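Local coordinates for protein CD180 antigen (Mus musculus, PDB 3T6Q) that may cooperate with MD-1 and TLR4 in the innate response of B cells to bacterial lipopolysaccharide, leading to NF-kappa-B activation, at residues I535-S547 / S564-K578. Numbering follows the deposited sequence. Where two conformers were deposited one is given.
Sequences ISIILPSLLPILS and SNIYFLEWYKENMQK
W571 reaches from helix 566-574 to helix 543-547 with CG anti to its backbone N (chi1 178°), which lays the indole against L543, L546 and S547. Followed outward, CB lies beside both methyls of L543, and W571 CG meets L543 CD2 at 4.0 Å. That methyl sits over one indole face, 23° off the normal of the five-membered ring, so the contact qualifies as CH-pi. W571 NE1 donates to S547 OG at 2.9 Å, nearly straight and within the ring plane, which helps to fix the rotation of the indole. Beyond it, W571 CZ2 packs tightly on L546 CB at 3.4 Å; N575 ND2 lies above the opposite face while donating to the W571 carbonyl.

F568 receives I538 CD1 over a face, 3.7 Å from the ring centroid, and L543 CD2 at its edge. At the N-terminal end of the helix, N565 OD1 accepts from I538 N (3.1 Å), the donor tilted out of the carbonyl plane, and a water joins OD1, I538 O and F568 N. N565 ND2 donates to D560 O. Past the C-terminal end of the helix, in the 3-10 segment 576-578, K578 NZ grips S547 O at 2.9 Å and also Q549 O.

With helix axes only 16° from parallel, these contacts join LRR 19 to helix 566-574 of the LRRCT, the C-terminal capping module that closes the leucine-rich-repeat solenoid of this Toll-like receptor family member.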
loop_
_atom_site.group_PDB
_atom_site.type_symbol
_atom_site.label_atom_id
_atom_site.label_comp_id
_atom_site.label_asym_id
_atom_site.label_seq_id
_atom_site.Cartn_x
_atom_site.Cartn_y
_atom_site.Cartn_z
ATOM N N ILE A 535 34.820 23.977 -39.161
ATOM C CA ILE A 535 34.440 25.038 -40.088
ATOM C C ILE A 535 34.525 26.422 -39.407
ATOM O O ILE A 535 33.927 26.630 -38.357
ATOM C CB ILE A 535 33.058 24.758 -40.693
ATOM C CG1 ILE A 535 33.152 23.502 -41.601
ATOM C CG2 ILE A 535 32.574 25.959 -41.484
ATOM C CD1 ILE A 535 31.806 22.898 -41.965
ATOM N N SER A 536 35.303 27.343 -39.983
ATOM C CA SER A 536 35.429 28.694 -39.397
ATOM C C SER A 536 34.923 29.754 -40.346
ATOM O O SER A 536 33.943 30.446 -40.072
ATOM C CB SER A 536 36.876 28.990 -38.947
ATOM O OG SER A 536 37.806 28.702 -40.006
ATOM N N ILE A 537 35.615 29.867 -41.476
ATOM C CA ILE A 537 35.259 30.791 -42.537
ATOM C C ILE A 537 34.662 30.007 -43.707
ATOM O O ILE A 537 35.232 28.999 -44.087
ATOM C CB ILE A 537 36.546 31.552 -43.035
ATOM C CG1 ILE A 537 37.023 32.453 -41.896
ATOM C CG2 ILE A 537 36.241 32.360 -44.309
ATOM C CD1 ILE A 537 38.114 33.447 -42.271
ATOM N N ILE A 538 33.532 30.499 -44.262
ATOM C CA ILE A 538 32.887 29.920 -45.445
ATOM C C ILE A 538 32.852 31.004 -46.519
ATOM O O ILE A 538 32.043 31.917 -46.460
ATOM C CB ILE A 538 31.457 29.413 -45.105
ATOM C CG1 ILE A 538 31.554 28.362 -43.991
ATOM C CG2 ILE A 538 30.726 28.821 -46.331
ATOM C CD1 ILE A 538 30.193 28.039 -43.390
ATOM N N LEU A 539 33.713 30.869 -47.512
ATOM C CA LEU A 539 33.869 31.940 -48.502
ATOM C C LEU A 539 32.664 31.988 -49.406
ATOM O O LEU A 539 31.936 30.977 -49.511
ATOM C CB LEU A 539 35.163 31.770 -49.289
ATOM C CG LEU A 539 36.412 32.102 -48.448
ATOM C CD1 LEU A 539 37.636 31.638 -49.197
ATOM C CD2 LEU A 539 36.534 33.594 -48.108
ATOM N N PRO A 540 32.434 33.161 -50.054
ATOM C CA PRO A 540 31.232 33.379 -50.859
ATOM C C PRO A 540 30.983 32.308 -51.893
ATOM O O PRO A 540 29.827 31.965 -52.098
ATOM C CB PRO A 540 31.481 34.743 -51.565
ATOM C CG PRO A 540 32.700 35.331 -50.930
ATOM C CD PRO A 540 33.215 34.413 -49.861
ATOM N N SER A 541 32.025 31.773 -52.541
ATOM C CA SER A 541 31.803 30.803 -53.638
ATOM C C SER A 541 31.151 29.473 -53.153
ATOM O O SER A 541 30.683 28.668 -53.960
ATOM C CB SER A 541 33.107 30.508 -54.383
ATOM O OG SER A 541 34.056 29.932 -53.490
ATOM N N LEU A 542 31.156 29.237 -51.846
ATOM C CA LEU A 542 30.471 28.070 -51.271
ATOM C C LEU A 542 28.997 28.338 -50.896
ATOM O O LEU A 542 28.224 27.405 -50.665
ATOM C CB LEU A 542 31.226 27.565 -50.030
ATOM C CG LEU A 542 32.693 27.220 -50.229
ATOM C CD1 LEU A 542 33.304 26.995 -48.863
ATOM C CD2 LEU A 542 32.810 25.992 -51.117
ATOM N N LEU A 543 28.610 29.606 -50.830
ATOM C CA LEU A 543 27.269 29.955 -50.360
ATOM C C LEU A 543 26.162 29.477 -51.313
ATOM O O LEU A 543 25.093 29.068 -50.843
ATOM C CB LEU A 543 27.151 31.459 -50.067
ATOM C CG LEU A 543 28.133 31.938 -48.984
ATOM C CD1 LEU A 543 28.043 33.479 -48.881
ATOM C CD2 LEU A 543 27.797 31.277 -47.649
ATOM N N PRO A 544 26.416 29.503 -52.638
ATOM C CA PRO A 544 25.345 28.967 -53.483
ATOM C C PRO A 544 25.104 27.479 -53.218
ATOM O O PRO A 544 23.969 26.995 -53.392
ATOM C CB PRO A 544 25.853 29.210 -54.906
ATOM C CG PRO A 544 26.841 30.325 -54.780
ATOM C CD PRO A 544 27.492 30.120 -53.437
ATOM N N ILE A 545 26.147 26.762 -52.801
ATOM C CA ILE A 545 25.994 25.330 -52.526
ATOM C C ILE A 545 25.079 25.151 -51.316
ATOM O O ILE A 545 24.159 24.338 -51.355
ATOM C CB ILE A 545 27.340 24.599 -52.339
ATOM C CG1 ILE A 545 28.135 24.681 -53.655
ATOM C CG2 ILE A 545 27.102 23.135 -51.891
ATOM C CD1 ILE A 545 29.606 24.359 -53.527
ATOM N N LEU A 546 25.348 25.896 -50.241
ATOM C CA LEU A 546 24.461 25.957 -49.073
ATOM C C LEU A 546 23.002 26.349 -49.394
ATOM O O LEU A 546 22.074 25.741 -48.854
ATOM C CB LEU A 546 25.051 26.917 -48.044
ATOM C CG LEU A 546 26.383 26.412 -47.458
ATOM C CD1 LEU A 546 26.802 27.314 -46.311
ATOM C CD2 LEU A 546 26.227 24.975 -46.953
ATOM N N SER A 547 22.821 27.352 -50.268
ATOM C CA SER A 547 21.481 27.820 -50.658
ATOM C C SER A 547 20.632 26.742 -51.319
ATOM O O SER A 547 19.421 26.729 -51.131
ATOM C CB SER A 547 21.601 29.017 -51.618
ATOM O OG SER A 547 21.958 30.160 -50.871
ATOM N N SER A 564 36.258 39.015 -42.185
ATOM C CA SER A 564 36.784 38.000 -43.087
ATOM C C SER A 564 35.655 36.998 -43.443
ATOM O O SER A 564 35.746 36.278 -44.439
ATOM C CB SER A 564 37.975 37.241 -42.468
ATOM O OG SER A 564 39.036 38.113 -42.079
ATOM N N ASN A 565 34.624 36.950 -42.605
ATOM C CA ASN A 565 33.488 36.049 -42.862
ATOM C C ASN A 565 32.141 36.746 -43.207
ATOM O O ASN A 565 31.085 36.085 -43.109
ATOM C CB ASN A 565 33.325 35.096 -41.667
ATOM C CG ASN A 565 32.767 33.703 -42.062
ATOM O OD1 ASN A 565 32.791 33.304 -43.239
ATOM N ND2 ASN A 565 32.289 32.942 -41.055
ATOM N N ILE A 566 32.151 38.034 -43.614
ATOM C CA ILE A 566 30.857 38.790 -43.713
ATOM C C ILE A 566 29.860 38.180 -44.657
ATOM O O ILE A 566 28.690 38.219 -44.344
ATOM C CB ILE A 566 30.864 40.280 -44.216
ATOM C CG1 ILE A 566 32.184 40.711 -44.772
ATOM C CG2 ILE A 566 30.128 41.211 -43.243
ATOM C CD1 ILE A 566 32.385 40.166 -46.145
ATOM N N TYR A 567 30.310 37.658 -45.800
ATOM C CA TYR A 567 29.401 37.057 -46.799
ATOM C C TYR A 567 28.603 35.880 -46.230
ATOM O O TYR A 567 27.377 35.787 -46.426
ATOM C CB TYR A 567 30.135 36.684 -48.085
ATOM C CG TYR A 567 30.585 37.927 -48.819
ATOM C CD1 TYR A 567 29.643 38.820 -49.345
ATOM C CD2 TYR A 567 31.926 38.248 -48.925
ATOM C CE1 TYR A 567 30.037 39.980 -49.986
ATOM C CE2 TYR A 567 32.335 39.404 -49.571
ATOM C CZ TYR A 567 31.388 40.266 -50.095
ATOM O OH TYR A 567 31.789 41.418 -50.738
ATOM N N PHE A 568 29.274 35.016 -45.478
ATOM C CA PHE A 568 28.553 33.975 -44.775
ATOM C C PHE A 568 27.611 34.531 -43.698
ATOM O O PHE A 568 26.479 34.066 -43.577
ATOM C CB PHE A 568 29.505 32.910 -44.173
ATOM C CG PHE A 568 28.789 31.893 -43.325
ATOM C CD1 PHE A 568 28.944 31.869 -41.955
ATOM C CD2 PHE A 568 27.915 30.982 -43.923
ATOM C CE1 PHE A 568 28.256 30.943 -41.174
ATOM C CE2 PHE A 568 27.222 30.062 -43.156
ATOM C CZ PHE A 568 27.390 30.039 -41.784
ATOM N N LEU A 569 28.093 35.476 -42.882
ATOM C CA LEU A 569 27.289 36.077 -41.816
ATOM C C LEU A 569 25.973 36.700 -42.322
ATOM O O LEU A 569 24.918 36.502 -41.720
ATOM C CB LEU A 569 28.107 37.104 -41.014
ATOM C CG LEU A 569 29.304 36.524 -40.252
ATOM C CD1 LEU A 569 30.230 37.628 -39.735
ATOM C CD2 LEU A 569 28.837 35.609 -39.124
ATOM N N GLU A 570 26.055 37.429 -43.423
ATOM C CA GLU A 570 24.875 38.004 -44.100
ATOM C C GLU A 570 23.920 36.889 -44.612
ATOM O O GLU A 570 22.701 36.937 -44.386
ATOM C CB GLU A 570 25.332 38.906 -45.252
ATOM C CG GLU A 570 25.819 40.280 -44.749
ATOM C CD GLU A 570 26.479 41.162 -45.819
ATOM O OE1 GLU A 570 26.356 40.879 -47.026
ATOM O OE2 GLU A 570 27.137 42.158 -45.444
ATOM N N TRP A 571 24.504 35.882 -45.260
ATOM C CA TRP A 571 23.775 34.710 -45.744
ATOM C C TRP A 571 23.044 34.048 -44.615
ATOM O O TRP A 571 21.868 33.660 -44.778
ATOM C CB TRP A 571 24.726 33.731 -46.449
ATOM C CG TRP A 571 24.072 32.464 -46.951
ATOM C CD1 TRP A 571 23.633 32.200 -48.237
ATOM C CD2 TRP A 571 23.775 31.241 -46.184
ATOM N NE1 TRP A 571 23.092 30.949 -48.318
ATOM C CE2 TRP A 571 23.126 30.325 -47.120
ATOM C CE3 TRP A 571 23.933 30.852 -44.867
ATOM C CZ2 TRP A 571 22.699 29.053 -46.738
ATOM C CZ3 TRP A 571 23.483 29.564 -44.484
ATOM C CH2 TRP A 571 22.877 28.696 -45.406
ATOM N N TYR A 572 23.724 33.896 -43.471
ATOM C CA TYR A 572 23.178 33.229 -42.288
ATOM C C TYR A 572 21.870 33.870 -41.841
ATOM O O TYR A 572 20.899 33.155 -41.533
ATOM C CB TYR A 572 24.195 33.244 -41.146
ATOM C CG TYR A 572 23.860 32.370 -39.941
ATOM C CD1 TYR A 572 23.094 32.869 -38.869
ATOM C CD2 TYR A 572 24.319 31.056 -39.862
ATOM C CE1 TYR A 572 22.800 32.075 -37.765
ATOM C CE2 TYR A 572 24.062 30.269 -38.747
ATOM C CZ TYR A 572 23.288 30.773 -37.710
ATOM O OH TYR A 572 23.023 29.978 -36.614
ATOM N N LYS A 573 21.850 35.204 -41.831
ATOM C CA LYS A 573 20.687 35.995 -41.431
ATOM C C LYS A 573 19.546 35.884 -42.430
ATOM O O LYS A 573 18.389 35.966 -42.051
ATOM C CB LYS A 573 21.060 37.477 -41.304
ATOM C CG LYS A 573 22.132 37.788 -40.274
ATOM C CD LYS A 573 22.559 39.261 -40.328
ATOM C CE LYS A 573 21.936 40.079 -39.205
ATOM N NZ LYS A 573 22.340 39.536 -37.872
ATOM N N GLU A 574 19.898 35.730 -43.705
ATOM C CA GLU A 574 18.937 35.585 -44.791
ATOM C C GLU A 574 18.322 34.174 -44.877
ATOM O O GLU A 574 17.295 33.987 -45.529
ATOM C CB GLU A 574 19.607 35.931 -46.121
ATOM C CG GLU A 574 19.984 37.401 -46.276
ATOM C CD GLU A 574 20.930 37.651 -47.441
ATOM O OE1 GLU A 574 21.420 36.673 -48.054
ATOM O OE2 GLU A 574 21.200 38.833 -47.736
ATOM N N ASN A 575 18.945 33.192 -44.220
ATOM C CA ASN A 575 18.582 31.800 -44.428
ATOM C C ASN A 575 18.366 30.964 -43.205
ATOM O O ASN A 575 18.675 29.766 -43.216
ATOM C CB ASN A 575 19.617 31.107 -45.314
ATOM C CG ASN A 575 19.610 31.616 -46.717
ATOM O OD1 ASN A 575 18.975 31.042 -47.590
ATOM N ND2 ASN A 575 20.356 32.683 -46.958
ATOM N N MET A 576 17.814 31.563 -42.160
ATOM C CA MET A 576 17.583 30.848 -40.912
ATOM C C MET A 576 16.684 29.610 -41.093
ATOM O O MET A 576 16.753 28.634 -40.328
ATOM C CB MET A 576 16.964 31.807 -39.879
ATOM C CG MET A 576 17.907 32.927 -39.464
ATOM S SD MET A 576 19.353 32.242 -38.644
ATOM C CE MET A 576 18.812 32.018 -36.962
ATOM N N GLN A 577 15.834 29.658 -42.109
ATOM C CA GLN A 577 14.903 28.554 -42.365
ATOM C C GLN A 577 15.648 27.311 -42.937
ATOM O O GLN A 577 15.089 26.208 -42.953
ATOM C CB GLN A 577 13.766 29.025 -43.305
ATOM C CG GLN A 577 14.129 29.113 -44.792
ATOM C CD GLN A 577 15.025 30.307 -45.162
ATOM O OE1 GLN A 577 15.285 31.214 -44.351
ATOM N NE2 GLN A 577 15.512 30.304 -46.403
ATOM N N LYS A 578 16.878 27.503 -43.439
ATOM C CA LYS A 578 17.715 26.369 -43.881
ATOM C C LYS A 578 18.638 25.858 -42.757
ATOM O O LYS A 578 19.434 24.964 -42.978
ATOM C CB LYS A 578 18.545 26.725 -45.120
ATOM C CG LYS A 578 17.742 27.140 -46.337
ATOM C CD LYS A 578 18.650 27.386 -47.536
ATOM C CE LYS A 578 17.806 27.875 -48.687
ATOM N NZ LYS A 578 17.136 26.694 -49.316
HETATM O O HOH W 1 32.162 34.502 -45.754
HETATM O O HOH W 2 19.356 31.068 -50.161
#